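Local coordinates for protein acyl-CoA dehydrogenase (Geobacillus kaustophilus, PDB 2PG0) that probably uses bound FAD to dehydrogenate acyl chains at the alpha-beta position, as a member of the acyl-CoA dehydrogenase family, at residues Glu261-Leu266 / Lys334-Glu339; Gln342-Tyr347 / Glu351-Ala356. All coordinates share one frame; numbering follows the deposited sequence.

Contact 1. Residues Glu261-Leu266 / Lys334-Glu339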
loop_
_atom_site.group_PDB
_atom_site.type_symbol
_atom_site.label_atom_id
_atom_site.label_comp_id
_atom_site.label_asym_id
_atom_site.label_seq_id
_atom_site.Cartn_x
_atom_site.Cartn_y
_atom_site.Cartn_z
ATOM N N GLU A 261 4.395 -18.959 4.872
ATOM C CA GLU A 261 4.033 -20.192 4.146
ATOM C C GLU A 261 2.982 -21.007 4.901
ATOM O O GLU A 261 2.011 -21.496 4.300
ATOM C CB GLU A 261 5.289 -21.026 3.843
ATOM C CG GLU A 261 6.144 -20.441 2.712
ATOM C CD GLU A 261 7.595 -20.933 2.688
ATOM O OE1 GLU A 261 8.016 -21.690 3.588
ATOM O OE2 GLU A 261 8.330 -20.545 1.758
ATOM N N VAL A 262 3.172 -21.140 6.211
ATOM C CA VAL A 262 2.206 -21.822 7.091
ATOM C C VAL A 262 0.856 -21.114 7.090
ATOM O O VAL A 262 -0.191 -21.750 6.935
ATOM C CB VAL A 262 2.737 -21.957 8.554
ATOM C CG1 VAL A 262 1.634 -22.443 9.510
ATOM C CG2 VAL A 262 3.942 -22.902 8.605
ATOM N N MET A 263 0.881 -19.794 7.274
ATOM C CA MET A 263 -0.354 -19.013 7.328
ATOM C C MET A 263 -1.123 -19.041 6.001
ATOM O O MET A 263 -2.363 -19.091 5.993
ATOM C CB MET A 263 -0.065 -17.576 7.796
ATOM C CG MET A 263 0.180 -17.489 9.307
ATOM S SD MET A 263 0.407 -15.800 9.971
ATOM C CE MET A 263 2.014 -15.407 9.279
ATOM N N PHE A 264 -0.391 -19.031 4.887
ATOM C CA PHE A 264 -1.004 -19.147 3.564
ATOM C C PHE A 264 -1.734 -20.485 3.423
ATOM O O PHE A 264 -2.883 -20.535 2.973
ATOM C CB PHE A 264 0.048 -18.973 2.461
ATOM C CG PHE A 264 -0.492 -19.171 1.075
ATOM C CD1 PHE A 264 -1.131 -18.133 0.416
ATOM C CD2 PHE A 264 -0.377 -20.408 0.438
ATOM C CE1 PHE A 264 -1.640 -18.315 -0.870
ATOM C CE2 PHE A 264 -0.889 -20.602 -0.850
ATOM C CZ PHE A 264 -1.516 -19.552 -1.502
ATOM N N SER A 265 -1.063 -21.561 3.829
ATOM C CA SER A 265 -1.645 -22.903 3.755
ATOM C C SER A 265 -2.923 -23.002 4.593
ATOM O O SER A 265 -3.925 -23.555 4.140
ATOM C CB SER A 265 -0.630 -23.964 4.184
ATOM O OG SER A 265 -1.213 -25.258 4.084
ATOM N N LEU A 266 -2.886 -22.449 5.801
ATOM C CA LEU A 266 -4.078 -22.377 6.653
ATOM C C LEU A 266 -5.248 -21.677 5.964
ATOM O O LEU A 266 -6.384 -22.158 6.013
ATOM C CB LEU A 266 -3.756 -21.645 7.956
ATOM C CG LEU A 266 -2.965 -22.423 9.000
ATOM C CD1 LEU A 266 -2.608 -21.465 10.128
ATOM C CD2 LEU A 266 -3.770 -23.606 9.521
ATOM N N LYS A 334 3.702 -10.262 8.039
ATOM C CA LYS A 334 2.684 -9.481 8.747
ATOM C C LYS A 334 1.458 -9.235 7.869
ATOM O O LYS A 334 0.328 -9.353 8.337
ATOM C CB LYS A 334 3.277 -8.163 9.269
ATOM C CG LYS A 334 4.116 -8.339 10.537
ATOM C CD LYS A 334 5.047 -7.142 10.795
ATOM C CE LYS A 334 4.295 -5.859 11.083
ATOM N NZ LYS A 334 5.249 -4.686 11.114
ATOM N N ARG A 335 1.691 -8.928 6.591
ATOM C CA ARG A 335 0.603 -8.691 5.647
ATOM C C ARG A 335 -0.167 -9.977 5.389
ATOM O O ARG A 335 -1.390 -9.979 5.333
ATOM C CB ARG A 335 1.131 -8.129 4.324
ATOM C CG ARG A 335 1.657 -6.703 4.426
ATOM C CD ARG A 335 1.777 -6.068 3.037
ATOM N NE ARG A 335 2.692 -6.795 2.162
ATOM C CZ ARG A 335 4.021 -6.695 2.195
ATOM N NH1 ARG A 335 4.614 -5.890 3.065
ATOM N NH2 ARG A 335 4.763 -7.395 1.348
ATOM N N VAL A 336 0.563 -11.072 5.222
ATOM C CA VAL A 336 -0.055 -12.393 5.133
ATOM C C VAL A 336 -0.971 -12.667 6.333
ATOM O O VAL A 336 -2.108 -13.088 6.156
ATOM C CB VAL A 336 1.013 -13.499 4.940
ATOM C CG1 VAL A 336 0.398 -14.899 5.136
ATOM C CG2 VAL A 336 1.650 -13.363 3.551
ATOM N N ALA A 337 -0.480 -12.403 7.545
ATOM C CA ALA A 337 -1.242 -12.654 8.761
ATOM C C ALA A 337 -2.547 -11.851 8.795
ATOM O O ALA A 337 -3.594 -12.389 9.152
ATOM C CB ALA A 337 -0.386 -12.363 9.998
ATOM N N ALA A 338 -2.481 -10.577 8.400
ATOM C CA ALA A 338 -3.657 -9.705 8.364
ATOM C C ALA A 338 -4.708 -10.203 7.369
ATOM O O ALA A 338 -5.909 -10.194 7.666
ATOM C CB ALA A 338 -3.250 -8.255 8.036
ATOM N N GLU A 339 -4.249 -10.618 6.189
ATOM C CA GLU A 339 -5.120 -11.220 5.180
ATOM C C GLU A 339 -5.742 -12.520 5.684
ATOM O O GLU A 339 -6.948 -12.745 5.525
ATOM C CB GLU A 339 -4.330 -11.486 3.890
ATOM C CG GLU A 339 -4.059 -10.244 3.078
ATOM C CD GLU A 339 -5.289 -9.778 2.332
ATOM O OE1 GLU A 339 -5.516 -10.276 1.216
ATOM O OE2 GLU A 339 -6.028 -8.917 2.863
#
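Met-263 faces Val-336 and Ala-337 across two helices that run nearly parallel, their short axes 9.3 Å apart at closest approach and crossing at 19°. The two helices, 237-273 and 319-343, belong to the C-terminal helical domain of the acyl-CoA dehydrogenase fold. The backbones come nearest at Met-263 and Ala-337, with CA atoms 6.6 Å apart. Met-263 reaches both partners with different parts of its side chain. Its CB lies 3.8 Å from Val-336 CG1, near the root of the chain. Further out, Met-263 SD sits 3.5 Å from Ala-337 CB. The chain then bends at chi3 (-70°), which leaves Met-263 CE beside the same methyl, 3.9 Å from Ala-337 CB. With chi1 at 168°, Val-336 sets CG1 opposite its backbone N and against segment 261-266, near Phe-264 N as well. The Phe-264 ring packs instead on Leu-291, Met-294 and Ile-298 of helix 285-313. The charged side chains pair outside the contact: Glu-261 with Arg-302, Glu-339 with Arg-290, both on helix 285-313. No hydrogen bond joins the two segments. The contact is buried and apolar, and rests on van der Waals fit of a thioether against one valine methyl and one alanine methyl.

Contact 2. Residues Gln342-Tyr347 / Glu351-Ala356. With FAD (flavin-adenine dinucleotide), chain D.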
loop_
_atom_site.group_PDB
_atom_site.type_symbol
_atom_site.label_atom_id
_atom_site.label_comp_id
_atom_site.label_asym_id
_atom_site.label_seq_id
_atom_site.Cartn_x
_atom_site.Cartn_y
_atom_site.Cartn_z
ATOM N N GLN A 342 -8.532 -11.978 8.342
ATOM C CA GLN A 342 -9.721 -11.435 7.673
ATOM C C GLN A 342 -10.468 -12.488 6.858
ATOM O O GLN A 342 -11.695 -12.575 6.914
ATOM C CB GLN A 342 -9.365 -10.233 6.789
ATOM C CG GLN A 342 -10.596 -9.517 6.160
ATOM C CD GLN A 342 -11.486 -8.799 7.179
ATOM O OE1 GLN A 342 -11.052 -8.495 8.290
ATOM N NE2 GLN A 342 -12.736 -8.518 6.794
ATOM N N LEU A 343 -9.723 -13.302 6.119
ATOM C CA LEU A 343 -10.342 -14.319 5.281
ATOM C C LEU A 343 -10.980 -15.472 6.063
ATOM O O LEU A 343 -11.762 -16.241 5.498
ATOM C CB LEU A 343 -9.357 -14.822 4.225
ATOM C CG LEU A 343 -9.070 -13.800 3.120
ATOM C CD1 LEU A 343 -7.849 -14.213 2.299
ATOM C CD2 LEU A 343 -10.305 -13.585 2.224
ATOM N N HIS A 344 -10.651 -15.592 7.353
ATOM C CA HIS A 344 -11.296 -16.590 8.221
ATOM C C HIS A 344 -12.636 -16.088 8.810
ATOM O O HIS A 344 -13.365 -16.841 9.472
ATOM C CB HIS A 344 -10.355 -17.009 9.362
ATOM C CG HIS A 344 -9.324 -18.030 8.982
ATOM N ND1 HIS A 344 -8.224 -17.728 8.207
ATOM C CD2 HIS A 344 -9.202 -19.338 9.314
ATOM C CE1 HIS A 344 -7.483 -18.813 8.057
ATOM N NE2 HIS A 344 -8.052 -19.803 8.722
ATOM N N GLY A 345 -12.957 -14.818 8.574
ATOM C CA GLY A 345 -14.128 -14.198 9.200
ATOM C C GLY A 345 -13.985 -14.175 10.713
ATOM O O GLY A 345 -12.883 -14.019 11.227
ATOM N N GLY A 346 -15.100 -14.341 11.427
ATOM C CA GLY A 346 -15.097 -14.350 12.895
ATOM C C GLY A 346 -14.158 -15.398 13.476
ATOM O O GLY A 346 -13.563 -15.192 14.536
ATOM N N TYR A 347 -14.000 -16.511 12.756
ATOM C CA TYR A 347 -13.151 -17.626 13.210
ATOM C C TYR A 347 -11.666 -17.279 13.343
ATOM O O TYR A 347 -10.971 -17.860 14.173
ATOM C CB TYR A 347 -13.385 -18.878 12.339
ATOM C CG TYR A 347 -14.851 -19.234 12.329
ATOM C CD1 TYR A 347 -15.411 -19.990 13.362
ATOM C CD2 TYR A 347 -15.694 -18.747 11.334
ATOM C CE1 TYR A 347 -16.783 -20.288 13.377
ATOM C CE2 TYR A 347 -17.065 -19.027 11.349
ATOM C CZ TYR A 347 -17.595 -19.796 12.375
ATOM O OH TYR A 347 -18.942 -20.080 12.394
ATOM N N GLU A 351 -9.383 -18.055 19.465
ATOM C CA GLU A 351 -8.148 -18.737 19.869
ATOM C C GLU A 351 -8.163 -20.245 19.626
ATOM O O GLU A 351 -7.109 -20.887 19.611
ATOM C CB GLU A 351 -7.821 -18.426 21.326
ATOM C CG GLU A 351 -7.408 -16.968 21.557
ATOM C CD GLU A 351 -6.042 -16.616 20.963
ATOM O OE1 GLU A 351 -5.292 -17.530 20.538
ATOM O OE2 GLU A 351 -5.722 -15.411 20.931
ATOM N N GLU A 352 -9.355 -20.806 19.429
ATOM C CA GLU A 352 -9.485 -22.207 19.024
ATOM C C GLU A 352 -8.966 -22.462 17.607
ATOM O O GLU A 352 -8.637 -23.595 17.266
ATOM C CB GLU A 352 -10.930 -22.689 19.169
ATOM C CG GLU A 352 -11.361 -22.912 20.622
ATOM C CD GLU A 352 -12.850 -23.178 20.748
ATOM O OE1 GLU A 352 -13.311 -24.231 20.252
ATOM O OE2 GLU A 352 -13.567 -22.327 21.334
ATOM N N TYR A 353 -8.894 -21.414 16.781
ATOM C CA TYR A 353 -8.303 -21.528 15.447
ATOM C C TYR A 353 -6.827 -21.137 15.471
ATOM O O TYR A 353 -6.460 -20.101 16.040
ATOM C CB TYR A 353 -9.075 -20.682 14.426
ATOM C CG TYR A 353 -10.362 -21.339 13.954
ATOM C CD1 TYR A 353 -11.456 -21.467 14.812
ATOM C CD2 TYR A 353 -10.482 -21.834 12.655
ATOM C CE1 TYR A 353 -12.631 -22.064 14.392
ATOM C CE2 TYR A 353 -11.657 -22.442 12.227
ATOM C CZ TYR A 353 -12.725 -22.553 13.103
ATOM O OH TYR A 353 -13.902 -23.148 12.691
ATOM N N GLU A 354 -5.989 -21.970 14.849
ATOM C CA GLU A 354 -4.531 -21.781 14.857
ATOM C C GLU A 354 -4.081 -20.419 14.312
ATOM O O GLU A 354 -3.092 -19.852 14.791
ATOM C CB GLU A 354 -3.859 -22.898 14.065
ATOM C CG GLU A 354 -2.351 -22.914 14.160
ATOM C CD GLU A 354 -1.739 -23.998 13.302
ATOM O OE1 GLU A 354 -2.186 -25.164 13.400
ATOM O OE2 GLU A 354 -0.821 -23.685 12.529
ATOM N N ILE A 355 -4.797 -19.904 13.312
ATOM C CA ILE A 355 -4.448 -18.604 12.723
ATOM C C ILE A 355 -4.383 -17.456 13.737
ATOM O O ILE A 355 -3.571 -16.546 13.573
ATOM C CB ILE A 355 -5.332 -18.225 11.493
ATOM C CG1 ILE A 355 -4.672 -17.104 10.679
ATOM C CG2 ILE A 355 -6.752 -17.852 11.900
ATOM C CD1 ILE A 355 -3.277 -17.470 10.154
ATOM N N ALA A 356 -5.216 -17.506 14.778
ATOM C CA ALA A 356 -5.213 -16.462 15.812
ATOM C C ALA A 356 -3.827 -16.339 16.452
ATOM O O ALA A 356 -3.279 -15.235 16.585
ATOM C CB ALA A 356 -6.275 -16.748 16.870
HETATM P PA FAD D . -18.019 -15.764 6.612
HETATM O O1A FAD D . -17.925 -17.275 6.594
HETATM O O2A FAD D . -19.351 -15.203 6.183
HETATM O O5B FAD D . -16.867 -15.146 5.669
HETATM C C5B FAD D . -15.510 -15.441 5.922
HETATM C C4B FAD D . -14.668 -14.661 4.927
HETATM O O4B FAD D . -15.115 -14.987 3.627
HETATM C C3B FAD D . -14.842 -13.156 5.100
HETATM O O3B FAD D . -13.612 -12.567 5.419
HETATM C C2B FAD D . -15.181 -12.624 3.734
HETATM O O2B FAD D . -14.051 -11.916 3.287
HETATM C C1B FAD D . -15.224 -13.832 2.828
HETATM N N9A FAD D . -16.420 -13.812 1.964
HETATM C C8A FAD D . -17.667 -14.341 2.196
HETATM N N7A FAD D . -18.448 -14.088 1.117
HETATM C C5A FAD D . -17.712 -13.408 0.205
HETATM C C6A FAD D . -17.994 -12.902 -1.059
HETATM N N6A FAD D . -19.189 -13.084 -1.616
HETATM N N1A FAD D . -17.002 -12.236 -1.755
HETATM C C2A FAD D . -15.741 -12.068 -1.220
HETATM N N3A FAD D . -15.465 -12.575 0.031
HETATM C C4A FAD D . -16.434 -13.231 0.726
HETATM N N1 FAD D . -23.133 -11.751 15.010
HETATM C C2 FAD D . -24.404 -11.453 15.481
HETATM O O2 FAD D . -25.398 -11.785 14.832
HETATM N N3 FAD D . -24.559 -10.795 16.688
HETATM C C4 FAD D . -23.447 -10.428 17.428
HETATM O O4 FAD D . -23.601 -9.848 18.499
HETATM C C4X FAD D . -22.161 -10.715 16.951
HETATM N N5 FAD D . -21.039 -10.351 17.683
HETATM C C5X FAD D . -19.776 -10.666 17.219
HETATM C C6 FAD D . -18.662 -10.308 17.978
HETATM C C7 FAD D . -17.380 -10.607 17.534
HETATM C C7M FAD D . -16.216 -10.196 18.394
HETATM C C8 FAD D . -17.215 -11.273 16.313
HETATM C C8M FAD D . -15.872 -11.628 15.764
HETATM C C9 FAD D . -18.327 -11.632 15.559
HETATM C C9A FAD D . -19.617 -11.328 15.994
HETATM N N10 FAD D . -20.739 -11.676 15.239
HETATM C C10 FAD D . -22.007 -11.385 15.730
HETATM C "C1'" FAD D . -20.629 -12.297 13.856
HETATM C "C2'" FAD D . -19.997 -11.432 12.754
HETATM O "O2'" FAD D . -20.912 -10.474 12.260
HETATM C "C3'" FAD D . -19.532 -12.361 11.627
HETATM O "O3'" FAD D . -18.324 -12.971 12.039
HETATM C "C4'" FAD D . -19.340 -11.676 10.266
HETATM O "O4'" FAD D . -20.576 -11.206 9.763
HETATM C "C5'" FAD D . -18.739 -12.610 9.214
HETATM O "O5'" FAD D . -19.410 -13.853 9.201
HETATM P P FAD D . -18.558 -15.205 9.353
HETATM O O1P FAD D . -17.700 -15.128 10.588
HETATM O O2P FAD D . -19.482 -16.402 9.369
HETATM O O3P FAD D . -17.581 -15.212 8.064
#
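The FAD-binding turn at the end of helix 319-343 packs here against the start of helix 354-361, within the C-terminal domain. Tyr-347 and Tyr-353 lie side by side and point the same way. Tyr-347 CB stands over one face of the Tyr-353 ring, 3.8 Å from its centroid, a CH-pi contact. The two rings are oblique, with planes at 51°, and Tyr-353 OH lies 3.6 Å from Tyr-347 CD1. Tyr-353 CB also comes close to the backbone O of Tyr-347. A second CH-pi contact joins His-344 and Ile-355. Ile-355 CG2 sits over the centre of the imidazole, 3.8 Å from the centroid and 5° off the ring normal. Ile-355 chi1 of -163° sets CG2 between the backbone N and the carbonyl carbon, and from there it meets the ring. His-344 ND1 is hydrogen-bonded to Ala-340 O, and its ring stacks with Tyr-270.

The glycines between His-344 and Tyr-347 meet the cofactor. Gly-346 N donates to FAD O1P at 2.8 Å. FAD O3B lies next to Gln-342 O, at a separation too short to be relied on. Gly-345 has positive phi, and a CB on it would clash with FAD O3P. Arg-274 also bonds FAD, as do Ser-136 and Thr-162 of a neighbouring subunit. Tyr-347 meets Phe-160 of that neighbouring subunit edge-to-face. An alanine in place of Tyr-353 would probably leave Tyr-347 CB without its ring face and open a gap beside the Tyr-347 ring. Across the segments the contact is thus CH-pi and apolar, while the backbone N-H of Gly-346 bonds the FAD phosphate.

In the fold
Contacts 1 and 2 share helix 319-343: contact 1 uses residues 334-339 of it, and contact 2 the chain around its C-terminal end. They lie about 11 Å apart between centres and touch directly, with Met-263 CG 3.6 Å from Ile-355 CD1. Met-263 and Ile-355 thus each serve two neighbours, linking helices 237-273, 319-343 and 354-361. Contact 1 is the more buried, a helix-helix interface that is apolar, with no ring taking part. Contact 2 is partly buried, rich in aromatic rings, and borders both FAD and a neighbouring subunit. Neither has a hydrogen bond between its segments; contact 2 adds a hydrogen bond to FAD.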